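Local coordinates for protein probable chitinase (Chromobacterium violaceum, PDB 5JH8) that probably binds chitin and belongs to the family 18 glycosyl hydrolases, the TIM-barrel family that includes many chitinases, at residues G13-L18 against N50-F55; V30-I35 against N44-P49; V84-Q89 against R120-H125; H255-N260 against T273-S278. All blocks are in the same frame, centred on the assembly; numbering follows the deposited sequence.

Contact 1. Residues G13-L18 against N50-F55; sequences GNYAAL and NDAISF
Two neighbouring helices on the outside of the family 18 TIM barrel meet here, Tyr15 and Leu18 of one packing against Asp51, Ala52 and Phe55 of the other. The segments 14-18 and 50-55 point the same way, only 2° apart, as expected of successive helices around such a barrel. Their axes stay 11.0 Å from each other, and no hydrogen bond crosses between them; the join is made by side chains reaching across.

Tyr15 spans the gap. With CG opposite the backbone N (chi1 -171°), its ring is carried over to the first turn of helix 50-58 and presents an edge to the main chain there, Ala52 CA lying in the ring plane. Tyr15 CE1 comes within 4.0 Å of Ala52 N, too far for more than packing, while the hydroxyl end passes Phe55 CB, 4.0 Å from Tyr15 OH. Asp51 CG lies off the ring plane, 4.2 Å from Tyr15 CE1; its OD1 accepts from Ala52 N at 2.7 Å, the donor standing 38° out of the carboxylate plane. This local bond steadies the acid.

Deeper down the contact is apolar. Tyr8 of strand 3-8 underlies Tyr15, Leu18 and Ala52 together, so the helices are seated on the barrel wall as well as on each other. Leu18 and Phe55 run past each other in opposite directions: Leu18 CD2 fits against Ala52 CB at 3.7 Å and against Phe55 CD2 at 4.0 Å, and Phe55 CE2 lies 3.8 Å from Leu18 O.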
loop_
_atom_site.group_PDB
_atom_site.type_symbol
_atom_site.label_atom_id
_atom_site.label_comp_id
_atom_site.label_asym_id
_atom_site.label_seq_id
_atom_site.Cartn_x
_atom_site.Cartn_y
_atom_site.Cartn_z
ATOM N N GLY A 13 -12.355 -4.934 12.291
ATOM C CA GLY A 13 -12.974 -3.651 12.047
ATOM C C GLY A 13 -12.951 -3.213 10.603
ATOM O O GLY A 13 -13.380 -2.094 10.296
ATOM N N ASN A 14 -12.511 -4.079 9.690
ATOM C CA ASN A 14 -12.396 -3.701 8.292
ATOM C C ASN A 14 -13.735 -3.289 7.693
ATOM O O ASN A 14 -13.823 -2.243 7.034
ATOM C CB ASN A 14 -11.693 -4.806 7.486
ATOM C CG ASN A 14 -12.360 -6.192 7.568
ATOM O OD1 ASN A 14 -13.301 -6.440 8.314
ATOM N ND2 ASN A 14 -11.798 -7.120 6.801
ATOM N N TYR A 15 -14.773 -4.108 7.881
ATOM C CA TYR A 15 -16.063 -3.847 7.255
ATOM C C TYR A 15 -16.739 -2.628 7.877
ATOM O O TYR A 15 -17.361 -1.812 7.177
ATOM C CB TYR A 15 -16.956 -5.106 7.330
ATOM C CG TYR A 15 -18.215 -4.954 6.510
ATOM C CD1 TYR A 15 -18.215 -5.219 5.158
ATOM C CD2 TYR A 15 -19.389 -4.492 7.082
ATOM C CE1 TYR A 15 -19.346 -5.007 4.392
ATOM C CE2 TYR A 15 -20.521 -4.278 6.324
ATOM C CZ TYR A 15 -20.486 -4.533 4.976
ATOM O OH TYR A 15 -21.582 -4.309 4.177
ATOM N N ALA A 16 -16.627 -2.490 9.194
ATOM C CA ALA A 16 -17.156 -1.312 9.855
ATOM C C ALA A 16 -16.525 -0.046 9.287
ATOM O O ALA A 16 -17.217 0.955 9.078
ATOM C CB ALA A 16 -16.902 -1.400 11.354
ATOM N N ALA A 17 -15.213 -0.071 9.034
ATOM C CA ALA A 17 -14.527 1.089 8.474
ATOM C C ALA A 17 -14.879 1.300 7.001
ATOM O O ALA A 17 -15.047 2.445 6.568
ATOM C CB ALA A 17 -13.021 0.930 8.643
ATOM N N LEU A 18 -14.975 0.223 6.224
ATOM C CA LEU A 18 -15.378 0.316 4.821
ATOM C C LEU A 18 -16.687 1.084 4.709
ATOM O O LEU A 18 -16.846 1.986 3.883
ATOM C CB LEU A 18 -15.563 -1.105 4.249
ATOM C CG LEU A 18 -15.908 -1.176 2.770
ATOM C CD1 LEU A 18 -14.686 -0.956 1.899
ATOM C CD2 LEU A 18 -16.536 -2.527 2.461
ATOM N N ASN A 50 -17.616 -11.095 -0.180
ATOM C CA ASN A 50 -18.684 -10.842 -1.140
ATOM C C ASN A 50 -19.626 -9.739 -0.668
ATOM O O ASN A 50 -20.174 -8.994 -1.489
ATOM C CB ASN A 50 -19.396 -12.146 -1.467
ATOM C CG ASN A 50 -18.442 -13.165 -2.110
ATOM O OD1 ASN A 50 -17.557 -12.774 -2.890
ATOM N ND2 ASN A 50 -18.580 -14.439 -1.756
ATOM N N ASP A 51 -19.763 -9.596 0.645
ATOM C CA ASP A 51 -20.530 -8.512 1.240
ATOM C C ASP A 51 -19.906 -7.150 0.945
ATOM O O ASP A 51 -20.612 -6.183 0.630
ATOM C CB ASP A 51 -20.636 -8.757 2.760
ATOM C CG ASP A 51 -19.273 -9.076 3.468
ATOM O OD1 ASP A 51 -18.212 -9.138 2.832
ATOM O OD2 ASP A 51 -19.310 -9.279 4.699
ATOM N N ALA A 52 -18.586 -7.050 1.083
ATOM C CA ALA A 52 -17.880 -5.810 0.797
ATOM C C ALA A 52 -18.011 -5.431 -0.672
ATOM O O ALA A 52 -18.239 -4.252 -1.016
ATOM C CB ALA A 52 -16.412 -5.949 1.196
ATOM N N ILE A 53 -17.861 -6.416 -1.553
ATOM C CA ILE A 53 -17.970 -6.146 -2.975
ATOM C C ILE A 53 -19.368 -5.620 -3.300
ATOM O O ILE A 53 -19.529 -4.626 -4.019
ATOM C CB ILE A 53 -17.599 -7.399 -3.790
ATOM C CG1 ILE A 53 -16.121 -7.767 -3.594
ATOM C CG2 ILE A 53 -17.923 -7.206 -5.265
ATOM C CD1 ILE A 53 -15.753 -9.139 -4.099
ATOM N N SER A 54 -20.398 -6.263 -2.748
ATOM C CA SER A 54 -21.766 -5.830 -2.983
ATOM C C SER A 54 -22.009 -4.412 -2.489
ATOM O O SER A 54 -22.705 -3.628 -3.145
ATOM C CB SER A 54 -22.696 -6.816 -2.286
ATOM O OG SER A 54 -24.007 -6.351 -2.301
ATOM N N PHE A 55 -21.478 -4.085 -1.315
ATOM C CA PHE A 55 -21.616 -2.738 -0.788
ATOM C C PHE A 55 -21.039 -1.713 -1.752
ATOM O O PHE A 55 -21.657 -0.679 -2.038
ATOM C CB PHE A 55 -20.926 -2.666 0.583
ATOM C CG PHE A 55 -20.856 -1.277 1.131
ATOM C CD1 PHE A 55 -21.982 -0.667 1.673
ATOM C CD2 PHE A 55 -19.678 -0.556 1.082
ATOM C CE1 PHE A 55 -21.931 0.639 2.148
ATOM C CE2 PHE A 55 -19.616 0.735 1.579
ATOM C CZ PHE A 55 -20.749 1.335 2.106
#

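Contact 2. Residues V30-I35 against N44-P49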
loop_
_atom_site.group_PDB
_atom_site.type_symbol
_atom_site.label_atom_id
_atom_site.label_comp_id
_atom_site.label_asym_id
_atom_site.label_seq_id
_atom_site.Cartn_x
_atom_site.Cartn_y
_atom_site.Cartn_z
ATOM N N VAL A 30 -9.382 -4.679 -2.797
ATOM C CA VAL A 30 -9.967 -5.782 -2.033
ATOM C C VAL A 30 -8.885 -6.851 -1.923
ATOM O O VAL A 30 -8.671 -7.645 -2.845
ATOM C CB VAL A 30 -11.253 -6.291 -2.682
ATOM C CG1 VAL A 30 -11.827 -7.420 -1.883
ATOM C CG2 VAL A 30 -12.277 -5.151 -2.795
ATOM N N ASP A 31 -8.164 -6.816 -0.796
ATOM C CA ASP A 31 -6.935 -7.585 -0.559
ATOM C C ASP A 31 -7.280 -8.928 0.088
ATOM O O ASP A 31 -7.037 -9.161 1.275
ATOM C CB ASP A 31 -6.001 -6.757 0.320
ATOM C CG ASP A 31 -4.755 -7.492 0.729
ATOM O OD1 ASP A 31 -4.055 -7.988 -0.168
ATOM O OD2 ASP A 31 -4.455 -7.542 1.944
ATOM N N PHE A 32 -7.865 -9.815 -0.727
ATOM C CA PHE A 32 -8.374 -11.091 -0.237
ATOM C C PHE A 32 -7.946 -12.279 -1.081
ATOM O O PHE A 32 -8.493 -13.373 -0.895
ATOM C CB PHE A 32 -9.906 -11.043 -0.093
ATOM C CG PHE A 32 -10.361 -10.469 1.218
ATOM C CD1 PHE A 32 -10.254 -9.121 1.501
ATOM C CD2 PHE A 32 -10.877 -11.301 2.184
ATOM C CE1 PHE A 32 -10.641 -8.618 2.724
ATOM C CE2 PHE A 32 -11.257 -10.812 3.404
ATOM C CZ PHE A 32 -11.146 -9.465 3.674
ATOM N N TYR A 33 -6.971 -12.111 -1.973
ATOM C CA TYR A 33 -6.723 -13.094 -3.008
ATOM C C TYR A 33 -5.232 -13.337 -3.199
ATOM O O TYR A 33 -4.421 -12.406 -3.142
ATOM C CB TYR A 33 -7.338 -12.633 -4.339
ATOM C CG TYR A 33 -8.771 -12.159 -4.172
ATOM C CD1 TYR A 33 -9.803 -13.061 -4.004
ATOM C CD2 TYR A 33 -9.084 -10.798 -4.116
ATOM C CE1 TYR A 33 -11.099 -12.630 -3.828
ATOM C CE2 TYR A 33 -10.367 -10.371 -3.933
ATOM C CZ TYR A 33 -11.380 -11.281 -3.785
ATOM O OH TYR A 33 -12.671 -10.832 -3.630
ATOM N N ASN A 34 -4.899 -14.596 -3.488
ATOM C CA ASN A 34 -3.553 -14.992 -3.878
ATOM C C ASN A 34 -3.579 -15.527 -5.309
ATOM O O ASN A 34 -4.649 -15.768 -5.890
ATOM C CB ASN A 34 -3.008 -16.059 -2.919
ATOM C CG ASN A 34 -2.844 -15.543 -1.496
ATOM O OD1 ASN A 34 -2.652 -14.348 -1.268
ATOM N ND2 ASN A 34 -2.917 -16.448 -0.529
ATOM N N ILE A 35 -2.388 -15.712 -5.880
ATOM C CA ILE A 35 -2.236 -16.383 -7.164
ATOM C C ILE A 35 -1.219 -17.497 -6.987
ATOM O O ILE A 35 -0.255 -17.355 -6.225
ATOM C CB ILE A 35 -1.847 -15.393 -8.291
ATOM C CG1 ILE A 35 -1.988 -16.030 -9.674
ATOM C CG2 ILE A 35 -0.483 -14.782 -8.072
ATOM C CD1 ILE A 35 -1.982 -15.027 -10.808
ATOM N N ASN A 44 -7.326 -16.148 -0.050
ATOM C CA ASN A 44 -6.102 -16.064 0.739
ATOM C C ASN A 44 -6.220 -16.701 2.119
ATOM O O ASN A 44 -5.315 -16.535 2.958
ATOM C CB ASN A 44 -5.622 -14.618 0.868
ATOM C CG ASN A 44 -6.502 -13.788 1.746
ATOM O OD1 ASN A 44 -7.515 -14.262 2.254
ATOM N ND2 ASN A 44 -6.133 -12.530 1.919
ATOM N N GLY A 45 -7.278 -17.463 2.362
ATOM C CA GLY A 45 -7.522 -18.066 3.646
ATOM C C GLY A 45 -8.584 -17.352 4.454
ATOM O O GLY A 45 -9.160 -17.954 5.367
ATOM N N ASP A 46 -8.853 -16.094 4.142
ATOM C CA ASP A 46 -9.932 -15.375 4.792
ATOM C C ASP A 46 -11.230 -15.589 4.024
ATOM O O ASP A 46 -11.214 -15.834 2.812
ATOM C CB ASP A 46 -9.625 -13.881 4.848
ATOM C CG ASP A 46 -8.564 -13.539 5.867
ATOM O OD1 ASP A 46 -8.220 -14.410 6.692
ATOM O OD2 ASP A 46 -8.083 -12.388 5.855
ATOM N N PRO A 47 -12.368 -15.467 4.698
ATOM C CA PRO A 47 -13.655 -15.632 4.014
ATOM C C PRO A 47 -13.813 -14.658 2.854
ATOM O O PRO A 47 -13.383 -13.502 2.920
ATOM C CB PRO A 47 -14.674 -15.340 5.118
ATOM C CG PRO A 47 -13.971 -15.662 6.359
ATOM C CD PRO A 47 -12.554 -15.236 6.135
ATOM N N ALA A 48 -14.461 -15.124 1.797
ATOM C CA ALA A 48 -14.641 -14.312 0.608
ATOM C C ALA A 48 -15.383 -13.026 0.957
ATOM O O ALA A 48 -16.419 -13.078 1.641
ATOM C CB ALA A 48 -15.431 -15.088 -0.442
ATOM N N PRO A 49 -14.912 -11.865 0.492
ATOM C CA PRO A 49 -15.483 -10.575 0.884
ATOM C C PRO A 49 -16.674 -10.174 0.003
ATOM O O PRO A 49 -16.749 -9.058 -0.520
ATOM C CB PRO A 49 -14.284 -9.637 0.739
ATOM C CG PRO A 49 -13.576 -10.196 -0.446
ATOM C CD PRO A 49 -13.678 -11.692 -0.295
HETATM O O HOH W 1 -7.574 -10.672 3.783
HETATM O O HOH W 2 -10.629 -14.713 0.289
HETATM O O HOH W 3 -3.854 -11.824 -0.064
#
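Pro49 is wedged between Phe32, Val30 and Tyr33, and this is the dense half of the contact. The proline ring lies over one face of the phenylalanine in a CH-pi arrangement: Pro49 CB stands 3.9 Å from the centroid of the Phe32 ring and only 6° off its normal. Pro49 CG then fills the angle between the other two side chains, 3.6 Å from Val30 CG1 and 3.4 Å from Tyr33 OH. Behind it, Phe32 CB sits over the face of the Tyr33 ring, so the aromatic pair and the proline form a continuous buried layer.

The other half is polar and threaded with water. Here the direct link is slight, a weak hydrogen bond of 3.1 Å from Asn44 N to Phe32 O. Water does most of the bridging. One molecule lies over the centre of the Phe32 face opposite Pro49, donating to Asp31 O and to Asp46 OD2 (2.7 Å) while accepting from Asn44 ND2; a second, in the plane of the ring at its edge, donates to both Phe32 O and Asp46 O. The loop shapes itself for this through an Asx turn, in which Asn44 OD1 accepts from Asp46 N at 3.0 Å. That bond uses the oxygen of the amide and turns ND2 toward the strand backbone and its waters.

The Asp31 side chain is near a bound histidine. After the hairpin arm of antiparallel strand 41-43, segment 44-49 runs back along strand 27-35 into helix 50-58, a strand-to-helix connection of the TIM barrel.

Contact 3. Residues V84-Q89 against R120-H125; sequences VSTSAQ and RNNFSH
The imidazole of His125 accepts a hydrogen bond from the amide of Gln89: Gln89 NE2 lies 3.0 Å from His125 ND1, the N-H pointing almost straight at it (164°). His125 ND1 lies in the plane of the Gln89 amide, whereas Gln89 NE2 is tilted 26° out of the imidazole plane; an accepting ND1 is consistent with a neutral imidazole. Gln89 NE2 also gives a weak bond to Ser85 O, which ties the amide back to its own segment.

Next to this pair the packing is close but less directional. Ser85 CB rests 3.6 Å from Asn122 O, its OG meets the edge of the Phe123 ring in plane, 3.8 Å from CD1, and Thr86 CG2 touches the Asn122 amide at ND2 (3.6 Å).

The polar ends are held by neighbours in the chain: Ser85 OG and Thr86 OG1 bond to carbonyls one turn back, Ala81 O and His82 O, and Asn122 ND2 to Asp119 OD1. Gln89 itself starts the next helix after a type I turn from Thr86, and its side chain also lies along Phe126 and Val129. The turn between helices 78-85 and 89-96 is thus set against helix 120-135 in the outer helical layer of the TIM barrel.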
loop_
_atom_site.group_PDB
_atom_site.type_symbol
_atom_site.label_atom_id
_atom_site.label_comp_id
_atom_site.label_asym_id
_atom_site.label_seq_id
_atom_site.Cartn_x
_atom_site.Cartn_y
_atom_site.Cartn_z
ATOM N N VAL A 84 4.554 -16.837 -12.644
ATOM C CA VAL A 84 3.479 -16.056 -13.255
ATOM C C VAL A 84 4.025 -15.159 -14.353
ATOM O O VAL A 84 3.348 -14.903 -15.355
ATOM C CB VAL A 84 2.778 -15.252 -12.137
ATOM C CG1 VAL A 84 1.941 -14.102 -12.695
ATOM C CG2 VAL A 84 1.954 -16.194 -11.280
ATOM N N SER A 85 5.242 -14.648 -14.176
ATOM C CA SER A 85 5.822 -13.743 -15.153
ATOM C C SER A 85 6.457 -14.467 -16.328
ATOM O O SER A 85 6.848 -13.809 -17.297
ATOM C CB SER A 85 6.878 -12.860 -14.494
ATOM O OG SER A 85 6.327 -12.046 -13.478
ATOM N N THR A 86 6.587 -15.788 -16.264
ATOM C CA THR A 86 7.238 -16.528 -17.338
ATOM C C THR A 86 6.349 -17.685 -17.791
ATOM O O THR A 86 5.467 -17.508 -18.639
ATOM C CB THR A 86 8.647 -16.998 -16.924
ATOM O OG1 THR A 86 8.566 -17.868 -15.794
ATOM C CG2 THR A 86 9.544 -15.831 -16.586
ATOM N N SER A 87 6.547 -18.863 -17.198
ATOM C CA SER A 87 5.926 -20.078 -17.717
ATOM C C SER A 87 4.408 -20.059 -17.627
ATOM O O SER A 87 3.736 -20.663 -18.472
ATOM C CB SER A 87 6.488 -21.297 -16.980
ATOM O OG SER A 87 6.325 -21.182 -15.575
ATOM N N ALA A 88 3.845 -19.401 -16.616
ATOM C CA ALA A 88 2.402 -19.373 -16.414
ATOM C C ALA A 88 1.797 -18.033 -16.801
ATOM O O ALA A 88 0.669 -17.723 -16.398
ATOM C CB ALA A 88 2.037 -19.730 -14.972
ATOM N N GLN A 89 2.516 -17.246 -17.605
ATOM C CA GLN A 89 2.037 -15.905 -17.905
ATOM C C GLN A 89 0.702 -15.933 -18.627
ATOM O O GLN A 89 -0.193 -15.150 -18.308
ATOM C CB GLN A 89 3.071 -15.137 -18.716
ATOM C CG GLN A 89 2.832 -13.652 -18.736
ATOM C CD GLN A 89 3.732 -12.936 -19.720
ATOM O OE1 GLN A 89 3.400 -12.808 -20.898
ATOM N NE2 GLN A 89 4.889 -12.475 -19.245
ATOM N N ARG A 120 13.367 -8.650 -13.055
ATOM C CA ARG A 120 12.992 -7.282 -13.405
ATOM C C ARG A 120 12.267 -7.221 -14.745
ATOM O O ARG A 120 11.140 -6.719 -14.849
ATOM C CB ARG A 120 14.228 -6.382 -13.428
ATOM C CG ARG A 120 13.957 -4.944 -13.867
ATOM C CD ARG A 120 15.263 -4.199 -13.981
ATOM N NE ARG A 120 15.177 -2.803 -14.376
ATOM C CZ ARG A 120 15.069 -1.784 -13.524
ATOM N NH1 ARG A 120 14.978 -2.003 -12.228
ATOM N NH2 ARG A 120 15.050 -0.538 -13.966
ATOM N N ASN A 121 12.904 -7.739 -15.791
ATOM C CA ASN A 121 12.314 -7.635 -17.120
ATOM C C ASN A 121 11.148 -8.603 -17.309
ATOM O O ASN A 121 10.191 -8.288 -18.025
ATOM C CB ASN A 121 13.368 -7.834 -18.202
ATOM C CG ASN A 121 14.381 -6.703 -18.250
ATOM O OD1 ASN A 121 14.159 -5.616 -17.706
ATOM N ND2 ASN A 121 15.510 -6.957 -18.908
ATOM N N ASN A 122 11.194 -9.776 -16.677
ATOM C CA ASN A 122 10.067 -10.704 -16.737
ATOM C C ASN A 122 8.823 -10.071 -16.144
ATOM O O ASN A 122 7.735 -10.159 -16.712
ATOM C CB ASN A 122 10.398 -11.980 -15.965
ATOM C CG ASN A 122 11.459 -12.818 -16.634
ATOM O OD1 ASN A 122 11.600 -12.810 -17.861
ATOM N ND2 ASN A 122 12.201 -13.578 -15.830
ATOM N N PHE A 123 8.966 -9.437 -14.982
ATOM C CA PHE A 123 7.824 -8.825 -14.313
ATOM C C PHE A 123 7.285 -7.647 -15.128
ATOM O O PHE A 123 6.066 -7.493 -15.283
ATOM C CB PHE A 123 8.228 -8.419 -12.891
ATOM C CG PHE A 123 7.081 -7.869 -12.083
ATOM C CD1 PHE A 123 5.924 -8.607 -11.889
ATOM C CD2 PHE A 123 7.152 -6.604 -11.534
ATOM C CE1 PHE A 123 4.862 -8.076 -11.155
ATOM C CE2 PHE A 123 6.095 -6.078 -10.782
ATOM C CZ PHE A 123 4.954 -6.813 -10.600
ATOM N N SER A 124 8.176 -6.817 -15.674
ATOM C CA SER A 124 7.728 -5.722 -16.526
ATOM C C SER A 124 6.915 -6.256 -17.689
ATOM O O SER A 124 5.886 -5.678 -18.054
ATOM C CB SER A 124 8.933 -4.960 -17.063
ATOM O OG SER A 124 9.597 -4.327 -15.996
ATOM N N HIS A 125 7.383 -7.354 -18.294
ATOM C CA HIS A 125 6.689 -7.922 -19.440
ATOM C C HIS A 125 5.322 -8.457 -19.040
ATOM O O HIS A 125 4.327 -8.210 -19.730
ATOM C CB HIS A 125 7.539 -9.011 -20.096
ATOM C CG HIS A 125 6.905 -9.593 -21.316
ATOM N ND1 HIS A 125 6.359 -10.854 -21.325
ATOM C CD2 HIS A 125 6.675 -9.074 -22.545
ATOM C CE1 HIS A 125 5.848 -11.105 -22.516
ATOM N NE2 HIS A 125 6.030 -10.042 -23.278
#

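Contact 4. Residues H255-N260 against T273-S278; sequences HSLTFN and TENARS
Leu257 and Thr273 form a hydrogen-bonded antiparallel pair where strand 268-273 gives way to helix 276-289. The strands probably belong to the alpha/beta insertion found in many family 18 chitinases, next to a helix of the barrel itself. Both main-chain bonds of the pair are nearly straight: Leu257 N to Thr273 O at 2.9 Å, and Thr273 N to Leu257 O at 2.8 Å.

Side-chain polar bonds then shape the helix start. Asn275 and Ser278 make a capping box, Ser278 N donating to Asn275 OD1 (3.0 Å) and Asn275 N to Ser278 OG (2.9 Å). Glu274 OE1 forms a salt bridge with Lys282, whose NZ also bonds to His255 O, so one lysine joins the two segments. Water adds a further bridge, donating 2.7 Å bonds to Ser256 OG and to Glu274 OE2; the glutamate is bent at chi2 (-61°), which brings its carboxylate back toward the strand. Ser256 OG has a second partner in Thr254 O, and His255 ND1 is hydrogen-bonded to Tyr250 OH.

Van der Waals contacts complete the join. His255, which with Ser256 makes a G1 beta bulge opposite strand 249-251, lays its carbonyl close against the first helical turn. Leu257 crosses Asn275 at about a right angle, its CD1 4.1 Å from Asn275 ND2. His255 O makes an unusually short carbonyl-to-methylene contact with Ser278 CB, at 3.0 Å.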
loop_
_atom_site.group_PDB
_atom_site.type_symbol
_atom_site.label_atom_id
_atom_site.label_comp_id
_atom_site.label_asym_id
_atom_site.label_seq_id
_atom_site.Cartn_x
_atom_site.Cartn_y
_atom_site.Cartn_z
ATOM N N HIS A 255 8.083 15.116 9.021
ATOM C CA HIS A 255 6.649 15.134 9.295
ATOM C C HIS A 255 6.192 13.818 9.908
ATOM O O HIS A 255 5.319 13.120 9.397
ATOM C CB HIS A 255 5.822 15.519 8.066
ATOM C CG HIS A 255 5.921 16.965 7.742
ATOM N ND1 HIS A 255 5.269 17.925 8.483
ATOM C CD2 HIS A 255 6.666 17.626 6.826
ATOM C CE1 HIS A 255 5.569 19.115 7.998
ATOM N NE2 HIS A 255 6.416 18.963 6.997
ATOM N N SER A 256 6.800 13.490 11.048
ATOM C CA SER A 256 6.506 12.250 11.748
ATOM C C SER A 256 6.470 12.526 13.240
ATOM O O SER A 256 7.173 13.412 13.726
ATOM C CB SER A 256 7.549 11.186 11.395
ATOM O OG SER A 256 7.585 10.951 9.994
ATOM N N LEU A 257 5.674 11.745 13.957
ATOM C CA LEU A 257 5.502 11.883 15.389
ATOM C C LEU A 257 6.272 10.781 16.100
ATOM O O LEU A 257 6.185 9.611 15.708
ATOM C CB LEU A 257 4.022 11.804 15.738
ATOM C CG LEU A 257 3.683 12.179 17.174
ATOM C CD1 LEU A 257 3.757 13.683 17.359
ATOM C CD2 LEU A 257 2.301 11.645 17.535
ATOM N N THR A 258 7.012 11.140 17.157
ATOM C CA THR A 258 7.742 10.137 17.920
ATOM C C THR A 258 7.542 10.354 19.411
ATOM O O THR A 258 7.335 11.474 19.877
ATOM C CB THR A 258 9.230 10.109 17.535
ATOM O OG1 THR A 258 9.882 9.000 18.167
ATOM C CG2 THR A 258 9.947 11.372 17.920
ATOM N N PHE A 259 7.613 9.267 20.168
ATOM C CA PHE A 259 7.640 9.359 21.618
ATOM C C PHE A 259 8.295 8.115 22.173
ATOM O O PHE A 259 8.446 7.107 21.483
ATOM C CB PHE A 259 6.257 9.602 22.247
ATOM C CG PHE A 259 5.209 8.568 21.921
ATOM C CD1 PHE A 259 4.435 8.687 20.775
ATOM C CD2 PHE A 259 4.930 7.524 22.799
ATOM C CE1 PHE A 259 3.457 7.774 20.491
ATOM C CE2 PHE A 259 3.929 6.608 22.505
ATOM C CZ PHE A 259 3.199 6.751 21.356
ATOM N N ASN A 260 8.703 8.216 23.429
ATOM C CA ASN A 260 9.287 7.109 24.146
ATOM C C ASN A 260 8.508 6.876 25.424
ATOM O O ASN A 260 7.773 7.742 25.908
ATOM C CB ASN A 260 10.731 7.406 24.545
ATOM C CG ASN A 260 11.617 7.612 23.362
ATOM O OD1 ASN A 260 12.139 6.659 22.777
ATOM N ND2 ASN A 260 11.809 8.874 22.996
ATOM N N THR A 273 5.095 7.319 14.462
ATOM C CA THR A 273 3.783 7.206 13.851
ATOM C C THR A 273 3.418 8.547 13.222
ATOM O O THR A 273 4.265 9.432 13.030
ATOM C CB THR A 273 2.755 6.678 14.859
ATOM O OG1 THR A 273 1.565 6.338 14.149
ATOM C CG2 THR A 273 2.485 7.684 15.960
ATOM N N GLU A 274 2.141 8.666 12.880
ATOM C CA GLU A 274 1.559 9.823 12.213
ATOM C C GLU A 274 0.673 10.594 13.187
ATOM O O GLU A 274 0.236 10.071 14.221
ATOM C CB GLU A 274 0.670 9.411 11.020
ATOM C CG GLU A 274 1.335 8.489 9.990
ATOM C CD GLU A 274 2.549 9.103 9.338
ATOM O OE1 GLU A 274 2.510 10.330 9.035
ATOM O OE2 GLU A 274 3.544 8.367 9.133
ATOM N N ASN A 275 0.395 11.854 12.832
ATOM C CA ASN A 275 -0.706 12.584 13.448
ATOM C C ASN A 275 -1.512 13.273 12.350
ATOM O O ASN A 275 -1.287 13.043 11.167
ATOM C CB ASN A 275 -0.221 13.540 14.554
ATOM C CG ASN A 275 0.561 14.722 14.021
ATOM O OD1 ASN A 275 0.763 14.873 12.827
ATOM N ND2 ASN A 275 1.039 15.561 14.934
ATOM N N ALA A 276 -2.474 14.116 12.716
ATOM C CA ALA A 276 -3.316 14.724 11.689
ATOM C C ALA A 276 -2.504 15.644 10.787
ATOM O O ALA A 276 -2.745 15.709 9.576
ATOM C CB ALA A 276 -4.484 15.466 12.334
ATOM N N ARG A 277 -1.559 16.396 11.363
ATOM C CA ARG A 277 -0.729 17.271 10.553
ATOM C C ARG A 277 0.059 16.482 9.514
ATOM O O ARG A 277 0.169 16.904 8.356
ATOM C CB ARG A 277 0.246 18.050 11.429
ATOM C CG ARG A 277 0.990 19.141 10.650
ATOM C CD ARG A 277 2.011 19.936 11.518
ATOM N NE ARG A 277 1.367 20.393 12.727
ATOM C CZ ARG A 277 1.515 19.852 13.926
ATOM N NH1 ARG A 277 2.450 18.931 14.182
ATOM N NH2 ARG A 277 0.732 20.255 14.908
ATOM N N SER A 278 0.636 15.345 9.912
ATOM C CA SER A 278 1.491 14.609 8.996
ATOM C C SER A 278 0.689 13.928 7.908
ATOM O O SER A 278 1.120 13.901 6.751
ATOM C CB SER A 278 2.357 13.604 9.739
ATOM O OG SER A 278 1.630 12.546 10.306
HETATM O O HOH W 4 6.218 8.742 9.188
#

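In the fold
Contacts 1 to 3 belong to the first half of the barrel and contact 4 to a later part of the chain. Contact 2 is nested within the loop closed by contact 1, their centres 13 Å apart, and the two meet where Ile53 CD1 packs on Tyr33 OH. Strand 27-35 carries the packing onward: its last residue, Ile35, touches Val84 of contact 3, centred 23 Å from contact 2. Contact 4 lies across the chain's centre from contacts 2 and 3, its centre about 32 and 39 Å from theirs. Helices and loops around successive strands are thus stitched to one another, while contact 4 anchors the strands 256-262 and 268-273 to helix 276-289.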